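Local coordinates for penicillin-binding protein activator LpoA (Escherichia coli, PDB 6DR3), which activates the peptidoglycan synthase PBP1a from the outer membrane and stimulates its transpeptidase activity in vitro, this chain being the amino-terminal, TPR-like domain of LpoA, at residues Ile79-Gln83 against Lys84-Gly88; Ala94-Pro98 against Ala99-Gln103; Ile123-Leu126 against Arg127-Ala131. All coordinates share one frame; numbering follows the deposited sequence.

Contact 1. Residues Ile79-Gln83 against Lys84-Gly88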
# COMPACT_ATOMS: atom_id res chain seq x y z
N ILE A 79 -2.88 -8.64 11.13
CA ILE A 79 -2.49 -9.12 12.46
C ILE A 79 -1.22 -9.96 12.36
O ILE A 79 -0.28 -9.77 13.14
CB ILE A 79 -3.65 -9.89 13.11
CG1 ILE A 79 -4.76 -8.92 13.52
CG2 ILE A 79 -3.17 -10.69 14.33
CD1 ILE A 79 -6.04 -9.58 14.00
N LYS A 80 -1.18 -10.89 11.41
CA LYS A 80 -0.01 -11.75 11.29
C LYS A 80 1.24 -10.95 10.94
O LYS A 80 2.34 -11.27 11.40
CB LYS A 80 -0.26 -12.85 10.26
CG LYS A 80 -1.20 -13.93 10.76
CD LYS A 80 -1.19 -15.16 9.87
CE LYS A 80 -2.14 -16.22 10.41
NZ LYS A 80 -1.77 -16.66 11.79
N LEU A 81 1.09 -9.91 10.12
CA LEU A 81 2.22 -9.04 9.84
C LEU A 81 2.66 -8.30 11.10
O LEU A 81 3.86 -8.14 11.35
CB LEU A 81 1.87 -8.04 8.73
CG LEU A 81 1.72 -8.65 7.33
CD1 LEU A 81 1.10 -7.65 6.37
CD2 LEU A 81 3.07 -9.13 6.80
N ALA A 82 1.70 -7.85 11.91
CA ALA A 82 2.05 -7.21 13.18
C ALA A 82 2.76 -8.18 14.11
O ALA A 82 3.64 -7.76 14.88
CB ALA A 82 0.79 -6.66 13.84
N GLN A 83 2.41 -9.46 14.06
CA GLN A 83 3.07 -10.49 14.86
C GLN A 83 4.37 -10.99 14.24
O GLN A 83 4.92 -11.98 14.72
CB GLN A 83 2.12 -11.67 15.08
CG GLN A 83 0.85 -11.33 15.83
CD GLN A 83 -0.07 -12.53 16.00
OE1 GLN A 83 -0.63 -12.75 17.07
NE2 GLN A 83 -0.22 -13.32 14.94
N LYS A 84 4.85 -10.34 13.18
CA LYS A 84 6.06 -10.75 12.47
C LYS A 84 5.92 -12.15 11.87
O LYS A 84 6.92 -12.78 11.52
CB LYS A 84 7.29 -10.69 13.37
CG LYS A 84 7.89 -9.30 13.52
CD LYS A 84 7.00 -8.38 14.34
CE LYS A 84 7.68 -7.04 14.59
NZ LYS A 84 8.98 -7.19 15.30
N ASP A 85 4.69 -12.65 11.74
CA ASP A 85 4.45 -13.94 11.09
C ASP A 85 4.31 -13.72 9.58
O ASP A 85 3.24 -13.89 8.99
CB ASP A 85 3.22 -14.62 11.69
CG ASP A 85 3.00 -16.01 11.14
OD1 ASP A 85 3.83 -16.47 10.32
OD2 ASP A 85 2.01 -16.66 11.53
N PHE A 86 5.42 -13.33 8.97
CA PHE A 86 5.42 -13.02 7.54
C PHE A 86 5.08 -14.25 6.71
O PHE A 86 4.43 -14.13 5.67
CB PHE A 86 6.77 -12.46 7.13
CG PHE A 86 7.12 -11.16 7.81
CD1 PHE A 86 6.73 -9.95 7.26
CD2 PHE A 86 7.83 -11.15 9.00
CE1 PHE A 86 7.04 -8.76 7.88
CE2 PHE A 86 8.14 -9.96 9.63
CZ PHE A 86 7.75 -8.76 9.07
N ALA A 87 5.50 -15.44 7.15
CA ALA A 87 5.16 -16.66 6.42
C ALA A 87 3.66 -16.91 6.46
O ALA A 87 3.05 -17.24 5.44
CB ALA A 87 5.93 -17.84 7.00
N GLY A 88 3.05 -16.77 7.64
CA GLY A 88 1.61 -16.91 7.73
C GLY A 88 0.86 -15.84 6.95
O GLY A 88 -0.20 -16.10 6.38
O HOH W 1 0.34 -15.72 14.11
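Lys-80 and Asp-85 lie side by side and point the same way across the turn that ends one helix and starts the next. The chain of Lys-80 runs extended as far as CE, bringing Lys-80 CD to 3.6 Å from the carbonyl C of Gly-88, and then bends at its last torsion (chi4 -60°), which turns NZ toward the carboxylate. The salt bridge from Lys-80 NZ to Asp-85 OD2 is long, 3.8 Å, and a water bridges the two groups, donating to OD2 and accepting a weak bond from NZ. The other carboxylate oxygen has a separate task: Asp-85 is the N-cap of the following helix, and its OD1 accepts from Gly-88 N at 2.8 Å, the donor standing above the carboxylate plane. One side chain thus caps a helix with one oxygen and meets a lysine with the other. Leu-81 and Phe-86 cross at about a right angle, the methyl CD2 of the leucine reaching ring atom CD1 of the phenylalanine obliquely at 3.8 Å. The backbone between them forms a Schellman motif. Lys-84 takes the positive phi of 61° at the C-prime position. Asp-85 N bonds to Lys-80 O at 2.7 Å. Inside this bond, Lys-84 N reaches Leu-81 O at 3.0 Å. The chain therefore passes from helix 66-82 into helix 86-93 within three residues. Around this tight junction Lys-80 also touches Leu-92 and Leu-81 touches Ala-89, both of helix 86-93, while Ala-82 packs on Thr-50 and Gln-83 on Val-54 of helix 50-58.

Contact 2. Residues Ala94-Pro98 against Ala99-Gln103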
# COMPACT_ATOMS: atom_id res chain seq x y z
N ALA A 94 -2.05 -15.14 -0.35
CA ALA A 94 -2.16 -15.92 -1.58
C ALA A 94 -3.56 -16.47 -1.80
O ALA A 94 -3.91 -16.82 -2.93
CB ALA A 94 -1.15 -17.08 -1.55
N LYS A 95 -4.37 -16.54 -0.75
CA LYS A 95 -5.73 -17.07 -0.83
C LYS A 95 -6.77 -15.98 -1.05
O LYS A 95 -7.97 -16.28 -0.99
CB LYS A 95 -6.06 -17.85 0.44
CG LYS A 95 -5.18 -19.07 0.67
CD LYS A 95 -5.08 -19.39 2.15
CE LYS A 95 -4.32 -20.69 2.38
NZ LYS A 95 -4.23 -21.01 3.83
N ILE A 96 -6.36 -14.74 -1.30
CA ILE A 96 -7.27 -13.62 -1.46
C ILE A 96 -7.24 -13.16 -2.91
O ILE A 96 -6.17 -13.03 -3.51
CB ILE A 96 -6.89 -12.46 -0.51
CG1 ILE A 96 -7.01 -12.92 0.95
CG2 ILE A 96 -7.79 -11.25 -0.76
CD1 ILE A 96 -6.51 -11.91 1.96
N THR A 97 -8.43 -12.91 -3.46
CA THR A 97 -8.56 -12.38 -4.80
C THR A 97 -8.74 -10.87 -4.72
O THR A 97 -9.79 -10.41 -4.23
CB THR A 97 -9.75 -13.02 -5.52
OG1 THR A 97 -9.60 -14.44 -5.52
CG2 THR A 97 -9.84 -12.53 -6.97
N PRO A 98 -7.78 -10.06 -5.16
CA PRO A 98 -7.91 -8.60 -4.98
C PRO A 98 -9.14 -8.02 -5.65
O PRO A 98 -9.65 -6.99 -5.19
CB PRO A 98 -6.62 -8.04 -5.59
CG PRO A 98 -5.70 -9.21 -5.73
CD PRO A 98 -6.55 -10.41 -5.89
N ALA A 99 -9.61 -8.63 -6.74
CA ALA A 99 -10.75 -8.08 -7.46
C ALA A 99 -12.01 -8.04 -6.60
O ALA A 99 -12.87 -7.18 -6.80
CB ALA A 99 -11.01 -8.89 -8.73
N ASP A 100 -12.12 -8.96 -5.64
CA ASP A 100 -13.32 -9.07 -4.81
C ASP A 100 -13.34 -8.11 -3.63
O ASP A 100 -14.20 -8.25 -2.76
CB ASP A 100 -13.46 -10.51 -4.30
CG ASP A 100 -13.43 -11.53 -5.42
OD1 ASP A 100 -13.32 -11.12 -6.59
OD2 ASP A 100 -13.53 -12.74 -5.13
N LEU A 101 -12.43 -7.14 -3.59
CA LEU A 101 -12.33 -6.20 -2.49
C LEU A 101 -12.65 -4.79 -2.97
O LEU A 101 -12.52 -4.46 -4.15
CB LEU A 101 -10.93 -6.23 -1.87
CG LEU A 101 -10.35 -7.61 -1.55
CD1 LEU A 101 -8.94 -7.48 -0.99
CD2 LEU A 101 -11.24 -8.38 -0.59
N GLU A 102 -13.07 -3.95 -2.03
CA GLU A 102 -13.29 -2.54 -2.32
C GLU A 102 -11.95 -1.80 -2.34
O GLU A 102 -10.91 -2.33 -1.92
CB GLU A 102 -14.22 -1.91 -1.29
CG GLU A 102 -15.59 -2.59 -1.20
CD GLU A 102 -16.57 -1.83 -0.33
OE1 GLU A 102 -16.53 -0.58 -0.34
OE2 GLU A 102 -17.38 -2.48 0.36
N GLN A 103 -11.98 -0.57 -2.85
CA GLN A 103 -10.74 0.18 -3.06
C GLN A 103 -9.93 0.28 -1.77
O GLN A 103 -8.74 -0.08 -1.75
CB GLN A 103 -11.04 1.58 -3.60
CG GLN A 103 -9.79 2.41 -3.83
CD GLN A 103 -10.05 3.69 -4.60
OE1 GLN A 103 -9.63 3.84 -5.74
NE2 GLN A 103 -10.74 4.63 -3.96
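Ile-96 and Leu-101 meet across a short 3-10 turn in the loop that joins helix 86-93 to helix 103-117 of this TPR-like domain. They form the packed side of the contact: the two side chains cross at about a right angle, with the branch methyl CG2 of Ile-96 at 3.9 Å from Leu-101 CD1. Pro-98 and Leu-101 both rest on Tyr-109 of helix 103-117, which ties this side of the loop to the helix it leads into. Leu-101 is also held through its backbone, where its O accepts from the side chain of Gln-106.

The other side is exposed to solvent. There the side chains of Thr-97 and Asp-100 meet by van der Waals contact, the carboxylate lying beside the threonine's carbon atoms, with Asp-100 OD2 at 3.8 Å from Thr-97 CB. With OG1 of the threonine beside the backbone N (chi1 -56°), CG2 is left anti to it, and this methyl comes equally near to Asp-100 OD1.

Two successive backbone bonds draw the turn together, each from residue i+3 back to the carbonyl of residue i. Leu-101 N reaches Pro-98 O at 3.2 Å, and Asp-100 N reaches Thr-97 O at 3.1 Å, its donor standing 47° out of the carbonyl plane.

Contact 3. Residues Ile123-Leu126 against Arg127-Ala131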
# COMPACT_ATOMS: atom_id res chain seq x y z
N ILE A 123 11.03 -7.20 -8.31
CA ILE A 123 9.94 -6.92 -9.24
C ILE A 123 8.60 -7.06 -8.54
O ILE A 123 7.63 -6.37 -8.88
CB ILE A 123 10.05 -7.82 -10.48
CG1 ILE A 123 9.07 -7.35 -11.56
CG2 ILE A 123 9.80 -9.29 -10.11
CD1 ILE A 123 9.30 -7.99 -12.92
N ASP A 124 8.52 -7.95 -7.55
CA ASP A 124 7.27 -8.13 -6.82
C ASP A 124 6.91 -6.87 -6.04
O ASP A 124 5.75 -6.44 -6.04
CB ASP A 124 7.38 -9.32 -5.87
CG ASP A 124 7.84 -10.59 -6.58
OD1 ASP A 124 9.03 -10.67 -6.94
OD2 ASP A 124 7.00 -11.49 -6.77
N LEU A 125 7.89 -6.25 -5.39
CA LEU A 125 7.62 -5.04 -4.62
C LEU A 125 7.22 -3.89 -5.54
O LEU A 125 6.29 -3.14 -5.23
CB LEU A 125 8.84 -4.65 -3.79
CG LEU A 125 8.73 -3.34 -3.01
CD1 LEU A 125 7.55 -3.38 -2.03
CD2 LEU A 125 10.02 -3.04 -2.27
N LEU A 126 7.92 -3.74 -6.67
CA LEU A 126 7.56 -2.69 -7.62
C LEU A 126 6.13 -2.86 -8.09
O LEU A 126 5.35 -1.89 -8.13
CB LEU A 126 8.53 -2.71 -8.80
CG LEU A 126 9.99 -2.37 -8.46
CD1 LEU A 126 10.89 -2.60 -9.67
CD2 LEU A 126 10.12 -0.94 -7.96
N ARG A 127 5.74 -4.08 -8.46
CA ARG A 127 4.38 -4.33 -8.92
C ARG A 127 3.36 -3.99 -7.84
O ARG A 127 2.28 -3.47 -8.14
CB ARG A 127 4.23 -5.78 -9.37
CG ARG A 127 4.92 -6.12 -10.68
CD ARG A 127 4.53 -7.51 -11.15
NE ARG A 127 4.98 -7.79 -12.52
CZ ARG A 127 5.89 -8.69 -12.87
NH1 ARG A 127 6.50 -9.45 -11.96
NH2 ARG A 127 6.21 -8.84 -14.15
N ALA A 128 3.68 -4.29 -6.58
CA ALA A 128 2.74 -4.01 -5.50
C ALA A 128 2.59 -2.51 -5.29
O ALA A 128 1.47 -2.01 -5.14
CB ALA A 128 3.21 -4.69 -4.21
N LEU A 129 3.70 -1.78 -5.29
CA LEU A 129 3.63 -0.32 -5.19
C LEU A 129 2.86 0.27 -6.37
O LEU A 129 2.05 1.19 -6.20
CB LEU A 129 5.03 0.27 -5.13
CG LEU A 129 5.79 0.03 -3.82
CD1 LEU A 129 7.28 0.27 -4.03
CD2 LEU A 129 5.25 0.94 -2.73
N ILE A 130 3.10 -0.25 -7.57
CA ILE A 130 2.45 0.28 -8.77
C ILE A 130 0.96 -0.04 -8.74
O ILE A 130 0.13 0.79 -9.14
CB ILE A 130 3.13 -0.28 -10.03
CG1 ILE A 130 4.54 0.32 -10.16
CG2 ILE A 130 2.31 0.03 -11.28
CD1 ILE A 130 5.41 -0.39 -11.17
N ALA A 131 0.59 -1.23 -8.28
CA ALA A 131 -0.83 -1.59 -8.21
C ALA A 131 -1.56 -0.77 -7.16
O ALA A 131 -2.76 -0.50 -7.32
CB ALA A 131 -0.98 -3.08 -7.92
O HOH W 2 5.66 -10.36 -9.13
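Leu-126 O accepts the shortest hydrogen bond between the two segments, from Ile-130 N at 2.8 Å, and the aliphatic chain of Ile-130 lies against the same oxygen, with Ile-130 CG1 at 3.1 Å. One turn earlier, Arg-127 N binds Ile-123 O at 3.0 Å. The arginine runs extended from CG to NE and brings its guanidinium back beside Ile-123. The isoleucine covers one face of that flat group: Ile-123 CG1 lies 3.3 Å above the Arg-127 guanidinium plane, offset toward the rim. Ile-123 CD1 is 3.3 Å from Arg-127 NH1. This placement follows from the torsions of Ile-123, whose CG1 is anti to the backbone N (chi1 -170°) and whose chain continues extended to CD1. The N-H groups of the arginine have partners as well. Its NE forms a salt bridge with Glu-169, whereas Arg-127 NH1 donates to a water at 3.1 Å, and that water in turn gives a weak bond to Asp-124 OD2. Together with the hydrocarbon chain over one face, these partners probably limit the rotation of the guanidinium.

On another side of the helix, Leu-125 CG comes within 4.0 Å of Leu-129 CD1, the two leucines crossing at a slant, and both pack on Ile-114 of helix 103-117. Leu-126 and Ile-130 instead face Leu-172 of helix 170-185. The i to i+4 backbone bonds place side chains four residues apart on the same side of the helix and give helix 123-132 distinct packing faces, as expected of a helix inside an all-helical TPR-like array.

Overall arrangement
The three contacts follow one another along the chain, each closing before the next opens. Contact 1 joins helices 66-82 and 86-93, and contact 2 lies in the loop from helix 86-93 to helix 103-117. Helix 86-93 thus links these two, while helix 123-132, which holds contact 3, packs on helix 103-117, into which contact 2 leads. None touches another: the centres of contacts 1 and 2 are about 19 Å apart, those of contacts 2 and 3 about 16 Å, and those of contacts 1 and 3 about 20 Å. Contacts 1 and 2 lie at the surface; contact 3 is partly buried and nearer the centre. Two helix-to-helix connections and one packed helix of an all-helical, TPR-like array are represented.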